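Local coordinates for protein endo-1,4-beta-xylanase (Bacteroides thetaiotaomicron VPI-5482, PDB 3KST) that probably hydrolyses O-glycosidic bonds in plant xylan, as a family 43 glycoside hydrolase that binds a calcium ion, at residues 243-255 and 262-274. Sequence-based numbering, arbitrary orientation.
With CA (calcium ion), chain C.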
loop_
_atom_site.group_PDB
_atom_site.type_symbol
_atom_site.label_atom_id
_atom_site.label_comp_id
_atom_site.label_asym_id
_atom_site.label_seq_id
_atom_site.Cartn_x
_atom_site.Cartn_y
_atom_site.Cartn_z
ATOM N N ALA A 243 -11.119 19.072 -7.057
ATOM C CA ALA A 243 -10.486 20.392 -6.845
ATOM C C ALA A 243 -9.102 20.567 -7.524
ATOM O O ALA A 243 -8.837 21.588 -8.185
ATOM C CB ALA A 243 -10.426 20.717 -5.348
ATOM N N THR A 244 -8.259 19.538 -7.419
ATOM C CA THR A 244 -6.899 19.554 -7.965
ATOM C C THR A 244 -6.843 19.048 -9.424
ATOM O O THR A 244 -5.897 19.344 -10.162
ATOM C CB THR A 244 -5.963 18.692 -7.059
ATOM O OG1 THR A 244 -6.187 18.998 -5.670
ATOM C CG2 THR A 244 -4.511 18.931 -7.390
ATOM N N GLY A 245 -7.838 18.256 -9.821
ATOM C CA GLY A 245 -7.862 17.662 -11.151
ATOM C C GLY A 245 -6.861 16.506 -11.257
ATOM O O GLY A 245 -6.491 16.134 -12.371
ATOM N N LEU A 246 -6.435 15.940 -10.111
ATOM C CA LEU A 246 -5.536 14.771 -10.129
ATOM C C LEU A 246 -6.351 13.598 -10.657
ATOM O O LEU A 246 -7.534 13.502 -10.337
ATOM C CB LEU A 246 -4.963 14.426 -8.748
ATOM C CG LEU A 246 -4.002 15.494 -8.190
ATOM C CD1 LEU A 246 -3.708 15.237 -6.729
ATOM C CD2 LEU A 246 -2.715 15.610 -9.021
ATOM N N VAL A 247 -5.740 12.813 -11.539
ATOM C CA VAL A 247 -6.367 11.601 -12.137
ATOM C C VAL A 247 -5.428 10.409 -11.944
ATOM O O VAL A 247 -4.283 10.589 -11.517
ATOM C CB VAL A 247 -6.706 11.770 -13.631
ATOM C CG1 VAL A 247 -7.711 12.952 -13.826
ATOM C CG2 VAL A 247 -5.445 11.917 -14.501
ATOM N N GLY A 248 -5.898 9.202 -12.268
ATOM C CA GLY A 248 -5.109 7.985 -12.011
ATOM C C GLY A 248 -4.831 7.781 -10.516
ATOM O O GLY A 248 -3.749 7.301 -10.145
ATOM N N THR A 249 -5.815 8.138 -9.667
ATOM C CA THR A 249 -5.713 8.117 -8.218
ATOM C C THR A 249 -5.907 6.739 -7.603
ATOM O O THR A 249 -6.998 6.179 -7.655
ATOM C CB THR A 249 -6.683 9.110 -7.523
ATOM O OG1 THR A 249 -8.036 8.734 -7.794
ATOM C CG2 THR A 249 -6.387 10.571 -7.949
ATOM N N GLY A 250 -4.841 6.193 -7.023
ATOM C CA GLY A 250 -4.947 4.867 -6.410
ATOM C C GLY A 250 -3.719 4.335 -5.725
ATOM O O GLY A 250 -2.758 5.088 -5.475
ATOM N N HIS A 251 -3.792 3.027 -5.417
ATOM C CA HIS A 251 -2.813 2.252 -4.637
ATOM C C HIS A 251 -2.322 3.052 -3.475
ATOM O O HIS A 251 -1.187 3.552 -3.459
ATOM C CB HIS A 251 -1.641 1.678 -5.441
ATOM C CG HIS A 251 -0.902 0.600 -4.709
ATOM N ND1 HIS A 251 -0.480 -0.549 -5.333
ATOM C CD2 HIS A 251 -0.609 0.441 -3.394
ATOM C CE1 HIS A 251 0.107 -1.337 -4.445
ATOM N NE2 HIS A 251 0.023 -0.772 -3.256
ATOM N N GLY A 252 -3.181 3.149 -2.476
ATOM C CA GLY A 252 -2.879 3.934 -1.293
ATOM C C GLY A 252 -2.844 3.140 -0.019
ATOM O O GLY A 252 -2.856 1.909 -0.032
ATOM N N ALA A 253 -2.852 3.866 1.089
ATOM C CA ALA A 253 -2.814 3.253 2.415
ATOM C C ALA A 253 -3.416 4.191 3.462
ATOM O O ALA A 253 -3.158 5.429 3.393
ATOM C CB ALA A 253 -1.385 2.909 2.779
ATOM N N PRO A 254 -4.236 3.641 4.397
ATOM C CA PRO A 254 -4.750 4.463 5.492
ATOM C C PRO A 254 -3.741 4.531 6.630
ATOM O O PRO A 254 -3.008 3.563 6.855
ATOM C CB PRO A 254 -6.026 3.734 5.934
ATOM C CG PRO A 254 -6.076 2.441 5.188
ATOM C CD PRO A 254 -4.819 2.281 4.429
ATOM N N PHE A 255 -3.710 5.643 7.372
ATOM C CA PHE A 255 -2.822 5.748 8.551
ATOM C C PHE A 255 -3.320 6.779 9.555
ATOM O O PHE A 255 -4.013 7.730 9.165
ATOM C CB PHE A 255 -1.381 6.075 8.140
ATOM C CG PHE A 255 -1.236 7.402 7.425
ATOM C CD1 PHE A 255 -1.457 7.496 6.048
ATOM C CD2 PHE A 255 -0.881 8.565 8.128
ATOM C CE1 PHE A 255 -1.334 8.745 5.376
ATOM C CE2 PHE A 255 -0.759 9.816 7.471
ATOM C CZ PHE A 255 -0.975 9.900 6.089
ATOM N N TRP A 262 -7.404 10.235 10.929
ATOM C CA TRP A 262 -6.819 9.400 9.882
ATOM C C TRP A 262 -6.707 10.107 8.538
ATOM O O TRP A 262 -7.437 11.042 8.217
ATOM C CB TRP A 262 -7.605 8.099 9.704
ATOM C CG TRP A 262 -7.512 7.137 10.831
ATOM C CD1 TRP A 262 -8.106 7.246 12.052
ATOM C CD2 TRP A 262 -6.830 5.872 10.830
ATOM N NE1 TRP A 262 -7.819 6.141 12.827
ATOM C CE2 TRP A 262 -7.038 5.284 12.104
ATOM C CE3 TRP A 262 -6.060 5.182 9.885
ATOM C CZ2 TRP A 262 -6.487 4.042 12.463
ATOM C CZ3 TRP A 262 -5.506 3.929 10.245
ATOM C CH2 TRP A 262 -5.734 3.380 11.521
ATOM N N LYS A 263 -5.774 9.603 7.744
ATOM C CA LYS A 263 -5.478 10.155 6.430
ATOM C C LYS A 263 -5.285 8.972 5.522
ATOM O O LYS A 263 -5.048 7.848 6.021
ATOM C CB LYS A 263 -4.188 10.953 6.496
ATOM C CG LYS A 263 -4.281 12.269 7.285
ATOM C CD LYS A 263 -5.032 13.339 6.537
ATOM C CE LYS A 263 -4.730 14.749 7.054
ATOM N NZ LYS A 263 -5.273 14.950 8.397
ATOM N N TYR A 264 -5.382 9.228 4.223
ATOM C CA TYR A 264 -5.188 8.191 3.191
ATOM C C TYR A 264 -4.178 8.720 2.164
ATOM O O TYR A 264 -4.459 9.731 1.494
ATOM C CB TYR A 264 -6.536 7.835 2.540
ATOM C CG TYR A 264 -6.461 6.636 1.635
ATOM C CD1 TYR A 264 -6.551 5.348 2.155
ATOM C CD2 TYR A 264 -6.237 6.770 0.254
ATOM C CE1 TYR A 264 -6.449 4.216 1.332
ATOM C CE2 TYR A 264 -6.147 5.622 -0.583
ATOM C CZ TYR A 264 -6.252 4.352 -0.034
ATOM O OH TYR A 264 -6.147 3.210 -0.815
ATOM N N ILE A 265 -3.003 8.083 2.074
ATOM C CA ILE A 265 -1.967 8.497 1.114
ATOM C C ILE A 265 -2.223 7.719 -0.172
ATOM O O ILE A 265 -2.596 6.546 -0.112
ATOM C CB ILE A 265 -0.520 8.307 1.666
ATOM C CG1 ILE A 265 0.514 8.948 0.742
ATOM C CG2 ILE A 265 -0.178 6.840 1.938
ATOM C CD1 ILE A 265 1.925 8.948 1.380
ATOM N N PHE A 266 -2.018 8.349 -1.317
ATOM C CA PHE A 266 -2.255 7.706 -2.612
ATOM C C PHE A 266 -1.450 8.413 -3.694
ATOM O O PHE A 266 -0.991 9.523 -3.476
ATOM C CB PHE A 266 -3.755 7.740 -2.994
ATOM C CG PHE A 266 -4.318 9.136 -3.132
ATOM C CD1 PHE A 266 -4.772 9.822 -2.010
ATOM C CD2 PHE A 266 -4.347 9.780 -4.370
ATOM C CE1 PHE A 266 -5.267 11.131 -2.116
ATOM C CE2 PHE A 266 -4.856 11.091 -4.514
ATOM C CZ PHE A 266 -5.325 11.771 -3.367
ATOM N N HIS A 267 -1.282 7.744 -4.829
ATOM C CA HIS A 267 -0.609 8.333 -5.981
ATOM C C HIS A 267 -1.615 8.838 -7.011
ATOM O O HIS A 267 -2.820 8.549 -6.958
ATOM C CB HIS A 267 0.422 7.388 -6.620
ATOM C CG HIS A 267 -0.167 6.259 -7.397
ATOM N ND1 HIS A 267 0.094 4.942 -7.091
ATOM C CD2 HIS A 267 -0.999 6.236 -8.468
ATOM C CE1 HIS A 267 -0.542 4.159 -7.943
ATOM N NE2 HIS A 267 -1.224 4.920 -8.781
ATOM N N ALA A 268 -1.096 9.577 -7.976
ATOM C CA ALA A 268 -1.864 10.042 -9.118
ATOM C C ALA A 268 -0.893 10.187 -10.287
ATOM O O ALA A 268 0.323 10.212 -10.083
ATOM C CB ALA A 268 -2.511 11.356 -8.791
ATOM N N HIS A 269 -1.416 10.252 -11.507
ATOM C CA HIS A 269 -0.575 10.528 -12.671
ATOM C C HIS A 269 0.152 11.870 -12.510
ATOM O O HIS A 269 -0.273 12.730 -11.697
ATOM C CB HIS A 269 -1.380 10.559 -13.975
ATOM C CG HIS A 269 -1.970 9.243 -14.362
ATOM N ND1 HIS A 269 -3.031 9.128 -15.234
ATOM C CD2 HIS A 269 -1.672 7.982 -13.963
ATOM C CE1 HIS A 269 -3.337 7.851 -15.385
ATOM N NE2 HIS A 269 -2.529 7.131 -14.620
ATOM N N TRP A 270 1.274 12.003 -13.218
ATOM C CA TRP A 270 2.040 13.249 -13.234
ATOM C C TRP A 270 1.140 14.445 -13.572
ATOM O O TRP A 270 1.224 15.484 -12.929
ATOM C CB TRP A 270 3.214 13.153 -14.198
ATOM C CG TRP A 270 3.906 14.418 -14.378
ATOM C CD1 TRP A 270 3.835 15.216 -15.466
ATOM C CD2 TRP A 270 4.708 15.120 -13.411
ATOM N NE1 TRP A 270 4.569 16.347 -15.273
ATOM C CE2 TRP A 270 5.110 16.322 -14.015
ATOM C CE3 TRP A 270 5.141 14.838 -12.105
ATOM C CZ2 TRP A 270 5.918 17.262 -13.360
ATOM C CZ3 TRP A 270 5.932 15.764 -11.456
ATOM C CH2 TRP A 270 6.327 16.968 -12.105
ATOM N N SER A 271 0.240 14.256 -14.524
ATOM C CA SER A 271 -0.695 15.301 -14.966
ATOM C C SER A 271 -1.709 14.639 -15.886
ATOM O O SER A 271 -1.581 13.449 -16.169
ATOM C CB SER A 271 0.081 16.342 -15.782
ATOM O OG SER A 271 0.607 15.721 -16.939
ATOM N N ALA A 272 -2.688 15.402 -16.389
ATOM C CA ALA A 272 -3.659 14.883 -17.369
ATOM C C ALA A 272 -3.022 14.407 -18.699
ATOM O O ALA A 272 -3.576 13.514 -19.354
ATOM C CB ALA A 272 -4.752 15.940 -17.672
ATOM N N ALA A 273 -1.876 14.992 -19.088
ATOM C CA ALA A 273 -1.163 14.654 -20.345
ATOM C C ALA A 273 -0.188 13.469 -20.273
ATOM O O ALA A 273 -0.009 12.739 -21.255
ATOM C CB ALA A 273 -0.405 15.898 -20.855
ATOM N N GLU A 274 0.412 13.265 -19.104
ATOM C CA GLU A 274 1.494 12.313 -18.915
ATOM C C GLU A 274 1.269 11.479 -17.642
ATOM O O GLU A 274 0.960 12.035 -16.597
ATOM C CB GLU A 274 2.761 13.173 -18.811
ATOM C CG GLU A 274 4.067 12.477 -18.486
ATOM C CD GLU A 274 4.569 11.499 -19.540
ATOM O OE1 GLU A 274 4.148 11.615 -20.727
ATOM O OE2 GLU A 274 5.411 10.628 -19.157
HETATM CA CA CA C . 0.242 -1.273 -0.694
HETATM O O HOH W 1 -3.121 13.509 -12.063
HETATM O O HOH W 2 -2.157 5.551 -11.320
HETATM O O HOH W 3 -5.878 0.580 -0.132
HETATM O O HOH W 4 -0.076 1.105 -0.110
HETATM O O HOH W 5 -2.278 -0.659 -0.575
HETATM O O HOH W 6 2.539 -0.253 -1.142
HETATM O O HOH W 7 1.796 -3.174 -1.118
HETATM O O HOH W 8 -1.157 -3.353 -1.222
#
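G250 and H267 pair through two backbone hydrogen bonds, as do F255 and K263, zipping strands 250-255 and 262-268 into an antiparallel hairpin; between them I265 N donates to A253 O. Beyond G250, H269 N extends the pairing to V247 O at 2.9 Å. Between G250 and A253 the register slips by one residue, a beta bulge. H251 sits in the bulge, and its side chain leaves the hairpin toward the calcium ion, which NE2 binds at 2.6 Å, edge-on in the plane of the imidazole. E83 also binds the metal, and five waters complete its shell; waters 4 and 5 donate to G252 O, tying the strand backbone to the ion.

H267 of the strand and H269 just beyond its end offer both a flat face and polar edges. The H267 ring lies over the G250 carbonyl, whose O stands 3.2 Å above its centre; CG between backbone N and carbonyl carbon (chi1 73°) folds the ring back over the partner strand. Its ND1 is hydrogen-bonded to D26 N, and NE2 meets water 2, which donates to G248 O. NE2 of H269 is bonded to Y210 O.

Two CH-pi contacts follow. G248 CA lies over the H269 ring, 3.8 Å from the centroid and 9° off the normal, as glycine allows; K263 CB lies over the F255 ring, 3.9 Å from its centroid. Y264 turns one face to A253 N, and G252 has no side chain to meet that ring.

Among apolar contacts, I265 CB lies 3.8 Å from F255 CE1, P254 flanks Y264 (CD to CE1 4.0 Å), and T249 CG2 meets F266 CE2 at 3.8 Å.

In the five-bladed beta-propeller of family 43, whose centre carries calcium and predicted catalytic residues, one hairpin thus unites the metal ligand H251 with H267, which grips the backbone of D26, the predicted proton acceptor.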